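Local structure of BugD (Bordetella pertussis Tohama I, 2F5X) at residues A[28-34]-A[191-195]; A[67-73]-A[244-248]. The protein binds aspartic acid as a periplasmic solute receptor, probably delivering it for uptake by a tripartite tricarboxylate-type transporter. All coordinates share one frame; numbering follows the deposited sequence.

Contact 1: A[28-34]-A[191-195]; sequences GGPTDNV and DQTTN. With ASP (aspartic acid), chain D.
Asn33 carries its CG anti to the carbonyl carbon (chi1 -72°), which directs its amide across to the helix start at Thr194; Asn195, with CG anti to the backbone N, lays its side chain against Pro30. Asn33 ND2 donates to Thr194 O at 2.7 Å, the acceptor lying nearly in the amide plane, although the N-H...O angle is a bent 147°. The Pro30 ring packs on the same segment: its CB lies 3.1 Å from Thr194 OG1 and its CD 3.6 Å from Asn195 CB, while CG and CD also touch the ligand carboxylate. Asp191 fixes the rotation of the Asn195 amide, its OD2 accepting from Asn195 ND2 through the syn lone pair at 2.7 Å, almost straight at 177°. A water accepts from Asn33 ND2 and lies near Gly28 O and Asn195 OD1, two of the acceptors competing for its protons.

Both segments reach the bound aspartic acid. Its amino N donates to Thr31 OG1, also bonded to His239 NE2, at 2.9 Å and to Gln192 OE1 at 3.0 Å; its OXT accepts from Thr31 N at 3.1 Å. Two neutral oxygens thus grip the amino group, and the N terminus of helix 30-46 would be expected to favour the negative carboxylate.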
loop_
_atom_site.group_PDB
_atom_site.type_symbol
_atom_site.label_atom_id
_atom_site.label_comp_id
_atom_site.label_asym_id
_atom_site.label_seq_id
_atom_site.Cartn_x
_atom_site.Cartn_y
_atom_site.Cartn_z
ATOM N N GLY A 28 11.465 -0.515 -5.849
ATOM C CA GLY A 28 11.329 0.790 -6.474
ATOM C C GLY A 28 9.938 1.399 -6.405
ATOM O O GLY A 28 9.725 2.512 -6.896
ATOM N N GLY A 29 8.987 0.667 -5.823
ATOM C CA GLY A 29 7.615 1.136 -5.704
ATOM C C GLY A 29 7.324 1.716 -4.326
ATOM O O GLY A 29 8.237 1.958 -3.543
ATOM N N PRO A 30 6.052 1.953 -4.038
ATOM C CA PRO A 30 5.659 2.715 -2.840
ATOM C C PRO A 30 6.070 2.043 -1.528
ATOM O O PRO A 30 6.660 2.685 -0.663
ATOM C CB PRO A 30 4.139 2.843 -2.976
ATOM C CG PRO A 30 3.719 1.805 -3.999
ATOM C CD PRO A 30 4.903 1.561 -4.874
ATOM N N THR A 31 5.769 0.760 -1.378
ATOM C CA THR A 31 6.091 0.071 -0.131
ATOM C C THR A 31 7.601 -0.109 0.021
ATOM O O THR A 31 8.137 -0.016 1.125
ATOM C CB THR A 31 5.348 -1.265 -0.062
ATOM O OG1 THR A 31 3.942 -1.004 -0.100
ATOM C CG2 THR A 31 5.549 -1.949 1.298
ATOM N N ASP A 32 8.282 -0.360 -1.093
ATOM C CA ASP A 32 9.747 -0.429 -1.081
ATOM C C ASP A 32 10.379 0.893 -0.618
ATOM O O ASP A 32 11.367 0.900 0.130
ATOM C CB ASP A 32 10.259 -0.810 -2.475
ATOM C CG ASP A 32 11.736 -1.112 -2.482
ATOM O OD1 ASP A 32 12.170 -2.018 -1.722
ATOM O OD2 ASP A 32 12.536 -0.482 -3.200
ATOM N N ASN A 33 9.806 2.008 -1.070
ATOM C CA ASN A 33 10.287 3.335 -0.679
ATOM C C ASN A 33 10.175 3.527 0.832
ATOM O O ASN A 33 11.107 4.014 1.471
ATOM C CB ASN A 33 9.522 4.440 -1.416
ATOM C CG ASN A 33 9.887 4.528 -2.898
ATOM O OD1 ASN A 33 10.905 3.993 -3.336
ATOM N ND2 ASN A 33 9.058 5.221 -3.669
ATOM N N VAL A 34 9.033 3.135 1.400
ATOM C CA VAL A 34 8.843 3.218 2.847
ATOM C C VAL A 34 9.854 2.311 3.554
ATOM O O VAL A 34 10.522 2.719 4.501
ATOM C CB VAL A 34 7.400 2.822 3.254
ATOM C CG1 VAL A 34 7.259 2.760 4.778
ATOM C CG2 VAL A 34 6.390 3.797 2.671
ATOM N N ASP A 191 -2.721 4.853 -7.378
ATOM C CA ASP A 191 -1.431 4.452 -6.786
ATOM C C ASP A 191 -1.094 5.401 -5.624
ATOM O O ASP A 191 -1.667 6.496 -5.517
ATOM C CB ASP A 191 -0.378 4.418 -7.907
ATOM C CG ASP A 191 0.993 3.890 -7.473
ATOM O OD1 ASP A 191 1.163 3.224 -6.418
ATOM O OD2 ASP A 191 1.980 4.082 -8.209
ATOM N N GLN A 192 -0.212 4.961 -4.735
ATOM C CA GLN A 192 0.116 5.717 -3.521
ATOM C C GLN A 192 1.048 6.877 -3.806
ATOM O O GLN A 192 1.883 6.780 -4.707
ATOM C CB GLN A 192 0.754 4.797 -2.499
ATOM C CG GLN A 192 -0.198 3.714 -1.991
ATOM C CD GLN A 192 0.578 2.553 -1.426
ATOM O OE1 GLN A 192 0.690 1.497 -2.060
ATOM N NE2 GLN A 192 1.141 2.748 -0.259
ATOM N N THR A 193 0.908 7.964 -3.038
ATOM C CA THR A 193 1.762 9.148 -3.212
ATOM C C THR A 193 3.258 8.878 -3.004
ATOM O O THR A 193 4.093 9.609 -3.525
ATOM C CB THR A 193 1.302 10.325 -2.318
ATOM O OG1 THR A 193 1.295 9.921 -0.939
ATOM C CG2 THR A 193 -0.149 10.701 -2.630
ATOM N N THR A 194 3.597 7.828 -2.263
ATOM C CA THR A 194 5.003 7.433 -2.102
ATOM C C THR A 194 5.588 6.909 -3.411
ATOM O O THR A 194 6.813 6.751 -3.527
ATOM C CB THR A 194 5.130 6.338 -1.039
ATOM O OG1 THR A 194 4.049 5.416 -1.216
ATOM C CG2 THR A 194 4.941 6.916 0.369
ATOM N N ASN A 195 4.721 6.618 -4.385
ATOM C CA ASN A 195 5.175 6.260 -5.733
ATOM C C ASN A 195 4.860 7.297 -6.817
ATOM O O ASN A 195 5.572 7.378 -7.838
ATOM C CB ASN A 195 4.627 4.885 -6.148
ATOM C CG ASN A 195 5.396 4.276 -7.313
ATOM O OD1 ASN A 195 6.631 4.213 -7.292
ATOM N ND2 ASN A 195 4.670 3.827 -8.336
HETATM N N ASP D . 2.217 -1.025 -2.395
HETATM C CA ASP D . 2.456 -1.814 -3.640
HETATM C C ASP D . 3.900 -1.706 -4.107
HETATM O O ASP D . 4.195 -1.908 -5.300
HETATM C CB ASP D . 1.519 -1.357 -4.750
HETATM C CG ASP D . 0.075 -1.663 -4.447
HETATM O OD1 ASP D . -0.798 -1.137 -5.176
HETATM O OD2 ASP D . -0.271 -2.419 -3.503
HETATM O OXT ASP D . 4.759 -1.411 -3.276
HETATM O O HOH W 1 9.047 5.360 -6.610
#

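Contact 2: A[67-73]-A[244-248]; sequences VARAQPD and PKGTP
Pro244 and Pro72 account for most of the buried surface, and they meet through CB atoms 4.2 Å apart. Pro244, at the end of strand 236-244, turns its ring into the bend where helix 61-68 gives way to loop. Its CG lies 3.3 Å from Val67 O and 3.8 Å from Ala70 O, so two backbone carbonyl oxygens border the ring at CG. Val67, third in buried surface, adds an apolar wall: with CG1 anti to the backbone N (chi1 -179°), that methyl comes within 4.1 Å of Pro244 CG, the two side chains crossing at about a right angle. Val67 O also accepts from Ala70 N, which fixes the carbonyl that the proline ring touches.

Pro72, the centre of an inverse gamma turn, packs against the type II turn from Pro244 to Thr247. Its CB approaches Lys245 O at 3.4 Å, and its own carbonyl points to the far end of the turn, where Thr247 CA-H meets Pro72 O in a nearly straight contact (167° at the hydrogen) and Pro248 CD lies 3.3 Å from the same oxygen. Thr247 closes the turn: its OG1 donates to Pro244 O at 2.7 Å, and that oxygen also takes Thr247 N. Around the site, Phe102 packs on Val67, and Glu103 accepts from Gly246 N.

The conventional hydrogen bonds lie within each segment or run to neighbours such as Glu103, none of them between the two segments. What joins the inverse gamma turn to the type II turn is therefore apolar ring packing and the Thr247 CA-H...Pro72 O contact.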
loop_
_atom_site.group_PDB
_atom_site.type_symbol
_atom_site.label_atom_id
_atom_site.label_comp_id
_atom_site.label_asym_id
_atom_site.label_seq_id
_atom_site.Cartn_x
_atom_site.Cartn_y
_atom_site.Cartn_z
ATOM N N VAL A 67 6.705 -14.715 4.940
ATOM C CA VAL A 67 7.005 -14.396 6.332
ATOM C C VAL A 67 6.163 -15.246 7.281
ATOM O O VAL A 67 6.671 -15.703 8.315
ATOM C CB VAL A 67 6.882 -12.882 6.640
ATOM C CG1 VAL A 67 7.235 -12.590 8.099
ATOM C CG2 VAL A 67 7.804 -12.096 5.734
ATOM N N ALA A 68 4.900 -15.499 6.935
ATOM C CA ALA A 68 4.071 -16.359 7.795
ATOM C C ALA A 68 4.726 -17.724 8.022
ATOM O O ALA A 68 4.613 -18.294 9.111
ATOM C CB ALA A 68 2.664 -16.532 7.221
ATOM N N ARG A 69 5.419 -18.222 6.995
ATOM C CA ARG A 69 6.059 -19.537 7.020
ATOM C C ARG A 69 7.548 -19.513 7.409
ATOM O O ARG A 69 8.197 -20.562 7.454
ATOM C CB ARG A 69 5.888 -20.218 5.657
ATOM C CG ARG A 69 4.436 -20.473 5.274
ATOM C CD ARG A 69 4.258 -21.129 3.910
ATOM N NE ARG A 69 4.085 -22.579 4.017
ATOM C CZ ARG A 69 4.814 -23.490 3.368
ATOM N NH1 ARG A 69 5.797 -23.121 2.551
ATOM N NH2 ARG A 69 4.566 -24.781 3.548
ATOM N N ALA A 70 8.084 -18.329 7.694
ATOM C CA ALA A 70 9.507 -18.183 8.004
ATOM C C ALA A 70 9.815 -18.571 9.446
ATOM O O ALA A 70 8.926 -18.598 10.287
ATOM C CB ALA A 70 9.964 -16.766 7.738
ATOM N N GLN A 71 11.083 -18.849 9.730
ATOM C CA GLN A 71 11.487 -19.171 11.101
ATOM C C GLN A 71 11.132 -18.002 12.025
ATOM O O GLN A 71 11.436 -16.857 11.706
ATOM C CB GLN A 71 12.992 -19.470 11.170
ATOM C CG GLN A 71 13.421 -20.746 10.428
ATOM C CD GLN A 71 12.843 -22.008 11.040
ATOM O OE1 GLN A 71 12.766 -22.130 12.260
ATOM N NE2 GLN A 71 12.443 -22.953 10.192
ATOM N N PRO A 72 10.474 -18.289 13.153
ATOM C CA PRO A 72 10.105 -17.256 14.131
ATOM C C PRO A 72 11.275 -16.850 15.038
ATOM O O PRO A 72 11.176 -16.941 16.268
ATOM C CB PRO A 72 9.001 -17.932 14.949
ATOM C CG PRO A 72 9.296 -19.397 14.858
ATOM C CD PRO A 72 10.003 -19.628 13.559
ATOM N N ASP A 73 12.366 -16.389 14.434
ATOM C CA ASP A 73 13.552 -16.017 15.200
ATOM C C ASP A 73 13.839 -14.518 15.234
ATOM O O ASP A 73 14.801 -14.086 15.882
ATOM C CB ASP A 73 14.784 -16.794 14.712
ATOM C CG ASP A 73 15.038 -16.636 13.227
ATOM O OD1 ASP A 73 14.475 -15.712 12.586
ATOM O OD2 ASP A 73 15.816 -17.399 12.615
ATOM N N PRO A 244 6.804 -13.546 12.381
ATOM C CA PRO A 244 6.030 -14.798 12.344
ATOM C C PRO A 244 5.494 -15.182 13.718
ATOM O O PRO A 244 6.127 -14.857 14.728
ATOM C CB PRO A 244 7.059 -15.842 11.889
ATOM C CG PRO A 244 8.135 -15.037 11.210
ATOM C CD PRO A 244 8.213 -13.756 11.994
ATOM N N LYS A 245 4.348 -15.859 13.752
ATOM C CA LYS A 245 3.825 -16.418 15.004
ATOM C C LYS A 245 4.904 -17.188 15.752
ATOM O O LYS A 245 5.642 -17.975 15.157
ATOM C CB LYS A 245 2.640 -17.356 14.735
ATOM C CG LYS A 245 2.044 -17.957 16.013
ATOM C CD LYS A 245 0.913 -18.921 15.684
ATOM C CE LYS A 245 0.552 -19.773 16.901
ATOM N NZ LYS A 245 0.085 -18.971 18.077
ATOM N N GLY A 246 4.984 -16.952 17.059
ATOM C CA GLY A 246 5.901 -17.684 17.916
ATOM C C GLY A 246 7.250 -17.013 18.076
ATOM O O GLY A 246 8.107 -17.529 18.783
ATOM N N THR A 247 7.452 -15.873 17.420
ATOM C CA THR A 247 8.670 -15.081 17.638
ATOM C C THR A 247 8.741 -14.714 19.128
ATOM O O THR A 247 7.751 -14.246 19.689
ATOM C CB THR A 247 8.653 -13.820 16.743
ATOM O OG1 THR A 247 8.688 -14.208 15.355
ATOM C CG2 THR A 247 9.933 -13.001 16.921
ATOM N N PRO A 248 9.875 -14.971 19.788
ATOM C CA PRO A 248 9.967 -14.788 21.245
ATOM C C PRO A 248 9.600 -13.379 21.700
ATOM O O PRO A 248 9.912 -12.405 21.006
ATOM C CB PRO A 248 11.440 -15.077 21.545
ATOM C CG PRO A 248 11.877 -15.962 20.448
ATOM C CD PRO A 248 11.139 -15.484 19.221
#

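How the contacts relate
From the N terminus the chain passes strand 19-23 and enters 28-34, the first half of contact 1, then reaches 67-73, which takes in the end of helix 61-68 and is the first half of contact 2. Contact 1 closes at 191-195, after 156 intervening residues; contact 2 closes at 244-248, after 170. Their segments alternate, so the two loops cross and neither nests in the other. Contact 1 joins the start of helix 30-46 to the junction of strand 188-192 with helix 193-201, close to the ligand. Contact 2 ties the end of helix 61-68 to the loop between strand 236-244 and helix 249-263, farther from the chain centre. The contact centres lie about 26 Å apart, without touching.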